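Local coordinates for protein stress response kinase A (Escherichia coli, PDB 1ZYL) that phosphorylates itself and other proteins on serine and threonine using ATP, and probably protects cells against stress linked to reactive oxygen species, at residues M17-E22 / V54-P59. Numbering follows the deposited sequence.
Sequences MDALFE and VKFYRP
Ala19 and Leu20, on helix 13-22, face Val54 and Phe56 on strand 52-57, the middle strand of the five-stranded antiparallel sheet. The backbones stay well apart, the nearest pair of CA atoms being those of Leu20 and Val54 at 8.6 Å, so side chains alone bridge the gap. Val54, whose CB points toward the helix, and Phe56, whose ring end swings nearer to it, supply the strand's part of the contact. Leu20 and Val54 meet tip to tip, methyl against methyl: Leu20 CD1 lies 3.9 Å from Val54 CG2, and its other branch, CD2, meets Val54 CG1. With CG of Leu20 anti to its carbonyl carbon (chi1 -77°), the fork reaches the strand although the CB itself does not point there. Phe56 spans the gap with its ring, whose far corner, CZ, comes within 4.0 Å of Ala19 CB; the methyl sits at the ring edge, near its plane. Phe103 of strand 101-107 stacks on Phe56 and also touches Ala19 and Val54, while Phe44 of strand 40-44 packs against Leu20 and Val54. All four touching residues are buried and their contacts apolar, consistent with mainly apolar packing here between helix and N-lobe sheet of this kinase.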
# COMPACT_ATOMS: atom_id res chain seq x y z
N MET A 17 22.33 14.27 5.81
CA MET A 17 22.59 15.70 5.73
C MET A 17 23.50 15.98 4.54
O MET A 17 23.32 16.98 3.83
CB MET A 17 23.22 16.20 7.02
CG MET A 17 22.24 16.32 8.17
SD MET A 17 20.99 17.59 7.87
CE MET A 17 21.72 18.99 8.71
N ASP A 18 24.48 15.11 4.31
CA ASP A 18 25.40 15.27 3.19
C ASP A 18 24.56 15.29 1.91
O ASP A 18 24.67 16.18 1.07
CB ASP A 18 26.40 14.12 3.13
CG ASP A 18 27.19 13.96 4.41
OD1 ASP A 18 27.67 14.98 4.95
OD2 ASP A 18 27.33 12.81 4.89
N ALA A 19 23.71 14.28 1.79
CA ALA A 19 22.82 14.15 0.65
C ALA A 19 22.04 15.44 0.44
O ALA A 19 22.01 15.99 -0.66
CB ALA A 19 21.87 12.98 0.87
N LEU A 20 21.39 15.92 1.50
CA LEU A 20 20.62 17.15 1.39
C LEU A 20 21.50 18.35 1.10
O LEU A 20 21.02 19.40 0.67
CB LEU A 20 19.82 17.41 2.66
CG LEU A 20 18.56 16.56 2.82
CD1 LEU A 20 17.77 17.07 4.01
CD2 LEU A 20 17.73 16.64 1.55
N PHE A 21 22.80 18.20 1.34
CA PHE A 21 23.72 19.29 1.08
C PHE A 21 24.10 19.23 -0.39
O PHE A 21 23.91 20.20 -1.12
CB PHE A 21 24.97 19.16 1.94
CG PHE A 21 25.82 20.39 1.95
CD1 PHE A 21 25.47 21.48 2.74
CD2 PHE A 21 26.96 20.47 1.15
CE1 PHE A 21 26.24 22.64 2.72
CE2 PHE A 21 27.73 21.63 1.13
CZ PHE A 21 27.38 22.72 1.92
N GLU A 22 24.63 18.08 -0.81
CA GLU A 22 25.04 17.86 -2.19
C GLU A 22 24.00 18.38 -3.18
O GLU A 22 24.32 18.61 -4.35
CB GLU A 22 25.26 16.37 -2.43
CG GLU A 22 26.42 15.76 -1.67
CD GLU A 22 27.74 15.99 -2.37
OE1 GLU A 22 28.79 15.60 -1.81
OE2 GLU A 22 27.73 16.54 -3.49
N VAL A 54 12.21 14.05 3.96
CA VAL A 54 13.01 13.39 2.94
C VAL A 54 12.61 11.94 3.03
O VAL A 54 12.38 11.43 4.13
CB VAL A 54 14.53 13.46 3.22
CG1 VAL A 54 15.26 13.67 1.90
CG2 VAL A 54 14.84 14.55 4.23
N LYS A 55 12.53 11.28 1.89
CA LYS A 55 12.15 9.89 1.87
C LYS A 55 13.26 9.16 1.16
O LYS A 55 13.55 9.44 -0.01
CB LYS A 55 10.84 9.70 1.10
CG LYS A 55 10.08 8.39 1.37
CD LYS A 55 8.84 8.28 0.46
CE LYS A 55 7.79 7.28 0.98
NZ LYS A 55 6.89 7.81 2.07
N PHE A 56 13.92 8.24 1.86
CA PHE A 56 14.97 7.47 1.25
C PHE A 56 14.39 6.13 0.89
O PHE A 56 14.12 5.31 1.76
CB PHE A 56 16.16 7.29 2.18
CG PHE A 56 17.10 8.45 2.17
CD1 PHE A 56 16.74 9.66 2.74
CD2 PHE A 56 18.35 8.33 1.58
CE1 PHE A 56 17.61 10.74 2.71
CE2 PHE A 56 19.22 9.40 1.55
CZ PHE A 56 18.85 10.61 2.12
N TYR A 57 14.18 5.92 -0.39
CA TYR A 57 13.62 4.69 -0.89
C TYR A 57 14.56 3.54 -0.54
O TYR A 57 15.74 3.59 -0.86
CB TYR A 57 13.41 4.81 -2.39
CG TYR A 57 12.31 5.79 -2.74
CD1 TYR A 57 10.97 5.42 -2.62
CD2 TYR A 57 12.60 7.10 -3.15
CE1 TYR A 57 9.95 6.32 -2.91
CE2 TYR A 57 11.58 8.01 -3.44
CZ TYR A 57 10.25 7.61 -3.31
OH TYR A 57 9.22 8.48 -3.57
N ARG A 58 14.03 2.52 0.12
CA ARG A 58 14.86 1.39 0.50
C ARG A 58 15.42 0.67 -0.72
O ARG A 58 14.69 0.24 -1.62
CB ARG A 58 14.08 0.41 1.41
CG ARG A 58 13.43 -0.82 0.75
CD ARG A 58 13.43 -2.03 1.72
NE ARG A 58 12.71 -1.76 2.97
CZ ARG A 58 13.10 -2.23 4.16
NH1 ARG A 58 12.41 -1.95 5.25
NH2 ARG A 58 14.18 -2.97 4.25
N PRO A 59 16.75 0.56 -0.79
CA PRO A 59 17.42 -0.10 -1.91
C PRO A 59 16.84 -1.48 -2.19
O PRO A 59 16.29 -2.13 -1.31
CB PRO A 59 18.88 -0.15 -1.46
CG PRO A 59 18.79 -0.09 0.05
CD PRO A 59 17.72 0.94 0.25